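Side-chain contacts in A-adding tRNA nucleotidyltransferase (Aquifex aeolicus, PDB 4WBY), which adds the terminal adenosine to tRNA ending in CC, using ATP and magnesium, to complete the CCA terminus: residues T77-I82 with K86-T91; R230-E233 with G238-W241. All blocks are in the same frame, centred on the assembly; numbering follows the deposited sequence.

In the fold
Interaction 1 pairs two strands of the head-domain sheet, while interaction 2 folds the loop between helix 219-228 and helix 243-262 back on itself; their centres are about 39 Å apart, on opposite sides of the chain's centre, and they share no element. Both are partly buried. In 77-82 with 86-91, direct backbone hydrogen bonds set the register, with an apolar, helix-covered face and a mostly polar face near the two aspartates that probably bind magnesium. In 230-233 with 238-241 no direct hydrogen bond crosses; a leucine packs on two aromatic rings among helices, and waters connect the polar groups of the two loop segments.

Interaction 1 of 2, residues T77-I82 with K86-T91; sequences TAHLKI and KLEFAT
An antiparallel beta hairpin joins strand 77-82 to strand 85-91 within the mixed sheet of the head domain, and its two faces differ sharply in chemistry. Ala78 with Phe89 and Leu80 with Leu87 form the hydrogen-bonded pairs. Ala78 N gives a bond of 2.9 Å to Phe89 O, and Leu87 N one of 2.8 Å to Leu80 O; the return bonds complete both rings.

On the face of Ala78, Leu80, Leu87 and Phe89 the contacts are apolar. Leu80 CG sits between its backbone N and carbonyl carbon (chi1 59°), and from there its CD2 branch reaches diagonally across to the neighbouring strand, to Phe89 CE1 at 3.8 Å. Farther toward the turn, Ile82 CD1 meets Leu87 CD1 at 3.9 Å. Helices 54-65 and 7-22 pack over this side: Phe89 touches Leu57, Leu61 and Val16, and Leu87 touches Ile12.

The face of His79 and Glu88 is mostly polar. These side chains run side by side in the same direction, and His79 NE2 donates to Glu88 OE1 over 3.2 Å. The bond is bent, 137° at the hydrogen, and reaches the anti side of the oxygen, tilted 28° out of the carboxylate plane and equally out of the ring plane; the two planes are nearly perpendicular. Nearer the backbone, His79 CD2 lies 3.7 Å from Glu88 CB. Lys81 and Lys86 touch through their aliphatic stems, Lys81 CD to Lys86 CG 4.1 Å, while Lys81 NZ and Lys86 NZ stay 6.5 Å apart.

Glu88 and Lys86 also lie against Asp47 and Asp45, respectively. The hairpin thus flanks strand 45-51, which carries these two aspartates inferred to bind magnesium, in a nucleotidyltransferase head domain of the tRNA nucleotidyltransferase/poly(A) polymerase family.

Interaction 2 of 2, residues R230-E233 with G238-W241; sequences RVLE and GFQW
Leu232 packs obliquely on Phe239, its CB 3.6 Å from Phe239 CE2, while its CD1 branch reaches on toward Trp241 CZ2 at 4.2 Å. Phe239 CG stands anti to the backbone N (chi1 169°), which brings the phenyl ring against both Leu232 and the indole: Phe239 CZ lies over one face of Trp241, offset toward the rim, and Trp241 NE1 lies in the phenyl plane at its edge. Glu233 comes to the indole edge instead, OE2 in the ring plane and 3.5 Å from Trp241 CD1. An alanine at Phe239 would remove the ring, and would probably leave Leu232 CB and one face of the indole without this apolar partner.

The loop starts where a Schellman motif closes helix 219-228, Arg230 at positive phi being its C-prime residue. Between the two segments water takes the place of direct hydrogen bonds. One molecule accepts from Leu232 N and from Trp241 NE1, the latter at 3.0 Å, and donates to Glu233 OE1 at 2.7 Å. A second donates to Glu233 OE2 and accepts from Trp241 N, and with both oxygens engaged the carboxylate is held in its rotation. A bend at chi2 (90°) turns the carboxylate of Glu233 toward the indole edge and the two waters.

Farther out, Leu278 of helix 271-278 touches Leu232, Phe239 and Trp241 alike, and Trp241 also rests on Leu246 and Leu249 of helix 243-262. Val231 packs on Ile167, Leu168 and Leu171 of helix 165-177, all three from the ATP-binding segment.

Interaction 1 of 2, residues T77-I82 with K86-T91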
loop_
_atom_site.group_PDB
_atom_site.type_symbol
_atom_site.label_atom_id
_atom_site.label_comp_id
_atom_site.label_asym_id
_atom_site.label_seq_id
_atom_site.Cartn_x
_atom_site.Cartn_y
_atom_site.Cartn_z
ATOM N N THR A 77 11.469 -21.018 -6.729
ATOM C CA THR A 77 10.151 -20.741 -6.176
ATOM C C THR A 77 9.039 -21.285 -7.050
ATOM O O THR A 77 9.220 -21.485 -8.249
ATOM C CB THR A 77 9.908 -19.230 -6.005
ATOM O OG1 THR A 77 9.913 -18.600 -7.295
ATOM C CG2 THR A 77 10.979 -18.611 -5.124
ATOM N N ALA A 78 7.881 -21.507 -6.443
ATOM C CA ALA A 78 6.683 -21.890 -7.187
ATOM C C ALA A 78 5.441 -21.317 -6.523
ATOM O O ALA A 78 5.400 -21.145 -5.309
ATOM C CB ALA A 78 6.575 -23.409 -7.297
ATOM N N HIS A 79 4.427 -21.034 -7.327
ATOM C CA HIS A 79 3.173 -20.480 -6.837
ATOM C C HIS A 79 2.007 -21.325 -7.310
ATOM O O HIS A 79 2.024 -21.851 -8.428
ATOM C CB HIS A 79 2.994 -19.029 -7.307
ATOM C CG HIS A 79 4.094 -18.110 -6.876
ATOM N ND1 HIS A 79 5.331 -18.091 -7.484
ATOM C CD2 HIS A 79 4.144 -17.180 -5.893
ATOM C CE1 HIS A 79 6.092 -17.184 -6.899
ATOM N NE2 HIS A 79 5.397 -16.617 -5.930
ATOM N N LEU A 80 1.010 -21.480 -6.444
ATOM C CA LEU A 80 -0.236 -22.147 -6.814
ATOM C C LEU A 80 -1.355 -21.641 -5.922
ATOM O O LEU A 80 -1.110 -20.997 -4.899
ATOM C CB LEU A 80 -0.111 -23.673 -6.717
ATOM C CG LEU A 80 0.255 -24.211 -5.337
ATOM C CD1 LEU A 80 -0.430 -25.537 -5.049
ATOM C CD2 LEU A 80 1.761 -24.379 -5.233
ATOM N N LYS A 81 -2.585 -21.905 -6.333
ATOM C CA LYS A 81 -3.752 -21.494 -5.578
ATOM C C LYS A 81 -4.610 -22.724 -5.319
ATOM O O LYS A 81 -4.854 -23.514 -6.227
ATOM C CB LYS A 81 -4.543 -20.427 -6.340
ATOM C CG LYS A 81 -5.677 -19.797 -5.535
ATOM C CD LYS A 81 -6.331 -18.634 -6.277
ATOM C CE LYS A 81 -7.412 -17.975 -5.428
ATOM N NZ LYS A 81 -8.022 -16.787 -6.095
ATOM N N ILE A 82 -5.047 -22.894 -4.079
ATOM C CA ILE A 82 -5.960 -23.970 -3.731
ATOM C C ILE A 82 -7.165 -23.337 -3.041
ATOM O O ILE A 82 -7.044 -22.786 -1.948
ATOM C CB ILE A 82 -5.300 -25.024 -2.813
ATOM C CG1 ILE A 82 -4.128 -25.699 -3.529
ATOM C CG2 ILE A 82 -6.320 -26.083 -2.415
ATOM C CD1 ILE A 82 -3.323 -26.640 -2.642
ATOM N N LYS A 86 -3.778 -18.563 -1.640
ATOM C CA LYS A 86 -2.674 -18.353 -2.568
ATOM C C LYS A 86 -1.389 -18.757 -1.873
ATOM O O LYS A 86 -1.044 -18.198 -0.826
ATOM C CB LYS A 86 -2.605 -16.896 -3.034
ATOM C CG LYS A 86 -3.806 -16.500 -3.874
ATOM C CD LYS A 86 -3.723 -15.047 -4.318
ATOM C CE LYS A 86 -2.522 -14.817 -5.222
ATOM N NZ LYS A 86 -2.484 -13.431 -5.768
ATOM N N LEU A 87 -0.694 -19.731 -2.452
ATOM C CA LEU A 87 0.487 -20.312 -1.837
ATOM C C LEU A 87 1.762 -20.004 -2.612
ATOM O O LEU A 87 1.801 -20.080 -3.844
ATOM C CB LEU A 87 0.321 -21.830 -1.715
ATOM C CG LEU A 87 -0.974 -22.317 -1.065
ATOM C CD1 LEU A 87 -1.057 -23.831 -1.176
ATOM C CD2 LEU A 87 -1.085 -21.860 0.390
ATOM N N GLU A 88 2.814 -19.668 -1.877
ATOM C CA GLU A 88 4.144 -19.545 -2.449
ATOM C C GLU A 88 5.078 -20.495 -1.720
ATOM O O GLU A 88 5.036 -20.581 -0.492
ATOM C CB GLU A 88 4.669 -18.117 -2.340
ATOM C CG GLU A 88 6.131 -18.006 -2.726
ATOM C CD GLU A 88 6.718 -16.652 -2.412
ATOM O OE1 GLU A 88 6.295 -15.669 -3.054
ATOM O OE2 GLU A 88 7.600 -16.570 -1.523
ATOM N N PHE A 89 5.914 -21.198 -2.478
ATOM C CA PHE A 89 6.939 -22.074 -1.930
ATOM C C PHE A 89 8.297 -21.612 -2.424
ATOM O O PHE A 89 8.510 -21.498 -3.627
ATOM C CB PHE A 89 6.689 -23.529 -2.337
ATOM C CG PHE A 89 5.473 -24.115 -1.710
ATOM C CD1 PHE A 89 4.224 -23.925 -2.278
ATOM C CD2 PHE A 89 5.567 -24.829 -0.528
ATOM C CE1 PHE A 89 3.099 -24.452 -1.682
ATOM C CE2 PHE A 89 4.443 -25.349 0.075
ATOM C CZ PHE A 89 3.213 -25.168 -0.506
ATOM N N ALA A 90 9.208 -21.343 -1.500
ATOM C CA ALA A 90 10.533 -20.855 -1.852
ATOM C C ALA A 90 11.599 -21.721 -1.217
ATOM O O ALA A 90 11.457 -22.169 -0.090
ATOM C CB ALA A 90 10.713 -19.394 -1.426
ATOM N N THR A 91 12.656 -21.975 -1.968
ATOM C CA THR A 91 13.812 -22.684 -1.450
ATOM C C THR A 91 14.571 -21.762 -0.496
ATOM O O THR A 91 14.798 -20.594 -0.811
ATOM C CB THR A 91 14.718 -23.150 -2.610
ATOM O OG1 THR A 91 13.973 -24.015 -3.481
ATOM C CG2 THR A 91 15.948 -23.884 -2.098
#

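Interaction 2 of 2, residues R230-E233 with G238-W241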
loop_
_atom_site.group_PDB
_atom_site.type_symbol
_atom_site.label_atom_id
_atom_site.label_comp_id
_atom_site.label_asym_id
_atom_site.label_seq_id
_atom_site.Cartn_x
_atom_site.Cartn_y
_atom_site.Cartn_z
ATOM N N ARG A 230 13.292 12.817 6.591
ATOM C CA ARG A 230 13.753 13.580 5.426
ATOM C C ARG A 230 14.010 12.710 4.203
ATOM O O ARG A 230 14.969 12.936 3.456
ATOM C CB ARG A 230 15.026 14.359 5.771
ATOM C CG ARG A 230 14.887 15.243 6.999
ATOM C CD ARG A 230 16.204 15.925 7.330
ATOM N NE ARG A 230 16.154 16.645 8.598
ATOM C CZ ARG A 230 15.814 17.923 8.714
ATOM N NH1 ARG A 230 15.483 18.621 7.637
ATOM N NH2 ARG A 230 15.799 18.503 9.906
ATOM N N VAL A 231 13.140 11.733 3.963
ATOM C CA VAL A 231 13.428 10.795 2.893
ATOM C C VAL A 231 12.987 11.279 1.504
ATOM O O VAL A 231 13.683 11.007 0.531
ATOM C CB VAL A 231 12.807 9.410 3.170
ATOM C CG1 VAL A 231 13.280 8.861 4.518
ATOM C CG2 VAL A 231 11.313 9.469 3.131
ATOM N N LEU A 232 11.869 12.005 1.394
ATOM C CA LEU A 232 11.359 12.376 0.067
ATOM C C LEU A 232 12.286 13.368 -0.633
ATOM O O LEU A 232 12.381 13.385 -1.862
ATOM C CB LEU A 232 9.952 12.964 0.153
ATOM C CG LEU A 232 8.848 11.966 0.498
ATOM C CD1 LEU A 232 7.525 12.689 0.716
ATOM C CD2 LEU A 232 8.720 10.899 -0.591
ATOM N N GLU A 233 12.993 14.168 0.162
ATOM C CA GLU A 233 13.964 15.122 -0.364
ATOM C C GLU A 233 15.114 14.426 -1.095
ATOM O O GLU A 233 15.780 15.033 -1.937
ATOM C CB GLU A 233 14.511 15.994 0.773
ATOM C CG GLU A 233 13.459 16.902 1.426
ATOM C CD GLU A 233 12.731 16.269 2.615
ATOM O OE1 GLU A 233 12.609 15.019 2.690
ATOM O OE2 GLU A 233 12.276 17.043 3.487
ATOM N N GLY A 238 13.593 18.387 -6.356
ATOM C CA GLY A 238 12.903 19.644 -6.135
ATOM C C GLY A 238 11.768 19.616 -5.127
ATOM O O GLY A 238 11.080 20.624 -4.944
ATOM N N PHE A 239 11.558 18.479 -4.467
ATOM C CA PHE A 239 10.509 18.400 -3.464
ATOM C C PHE A 239 10.939 19.030 -2.147
ATOM O O PHE A 239 12.046 18.792 -1.677
ATOM C CB PHE A 239 10.086 16.952 -3.197
ATOM C CG PHE A 239 9.199 16.813 -1.991
ATOM C CD1 PHE A 239 7.839 17.073 -2.076
ATOM C CD2 PHE A 239 9.735 16.482 -0.760
ATOM C CE1 PHE A 239 7.034 16.977 -0.959
ATOM C CE2 PHE A 239 8.934 16.384 0.357
ATOM C CZ PHE A 239 7.590 16.631 0.264
ATOM N N GLN A 240 10.037 19.802 -1.546
ATOM C CA GLN A 240 10.228 20.342 -0.202
ATOM C C GLN A 240 8.913 20.316 0.573
ATOM O O GLN A 240 7.848 20.604 0.020
ATOM C CB GLN A 240 10.766 21.778 -0.249
ATOM C CG GLN A 240 12.150 21.928 -0.866
ATOM C CD GLN A 240 12.618 23.372 -0.901
ATOM O OE1 GLN A 240 12.025 24.244 -0.265
ATOM N NE2 GLN A 240 13.685 23.631 -1.651
ATOM N N TRP A 241 8.987 19.966 1.851
ATOM C CA TRP A 241 7.841 20.109 2.738
ATOM C C TRP A 241 7.601 21.568 3.102
ATOM O O TRP A 241 8.528 22.381 3.108
ATOM C CB TRP A 241 8.048 19.328 4.030
ATOM C CG TRP A 241 7.845 17.858 3.933
ATOM C CD1 TRP A 241 8.807 16.912 3.755
ATOM C CD2 TRP A 241 6.600 17.157 4.035
ATOM N NE1 TRP A 241 8.237 15.659 3.740
ATOM C CE2 TRP A 241 6.883 15.784 3.903
ATOM C CE3 TRP A 241 5.273 17.557 4.225
ATOM C CZ2 TRP A 241 5.895 14.809 3.965
ATOM C CZ3 TRP A 241 4.289 16.587 4.275
ATOM C CH2 TRP A 241 4.605 15.230 4.151
HETATM O O HOH W 1 10.423 13.667 3.442
HETATM O O HOH W 2 11.668 19.599 2.942
HETATM O O HOH W 3 14.620 17.474 -3.084
#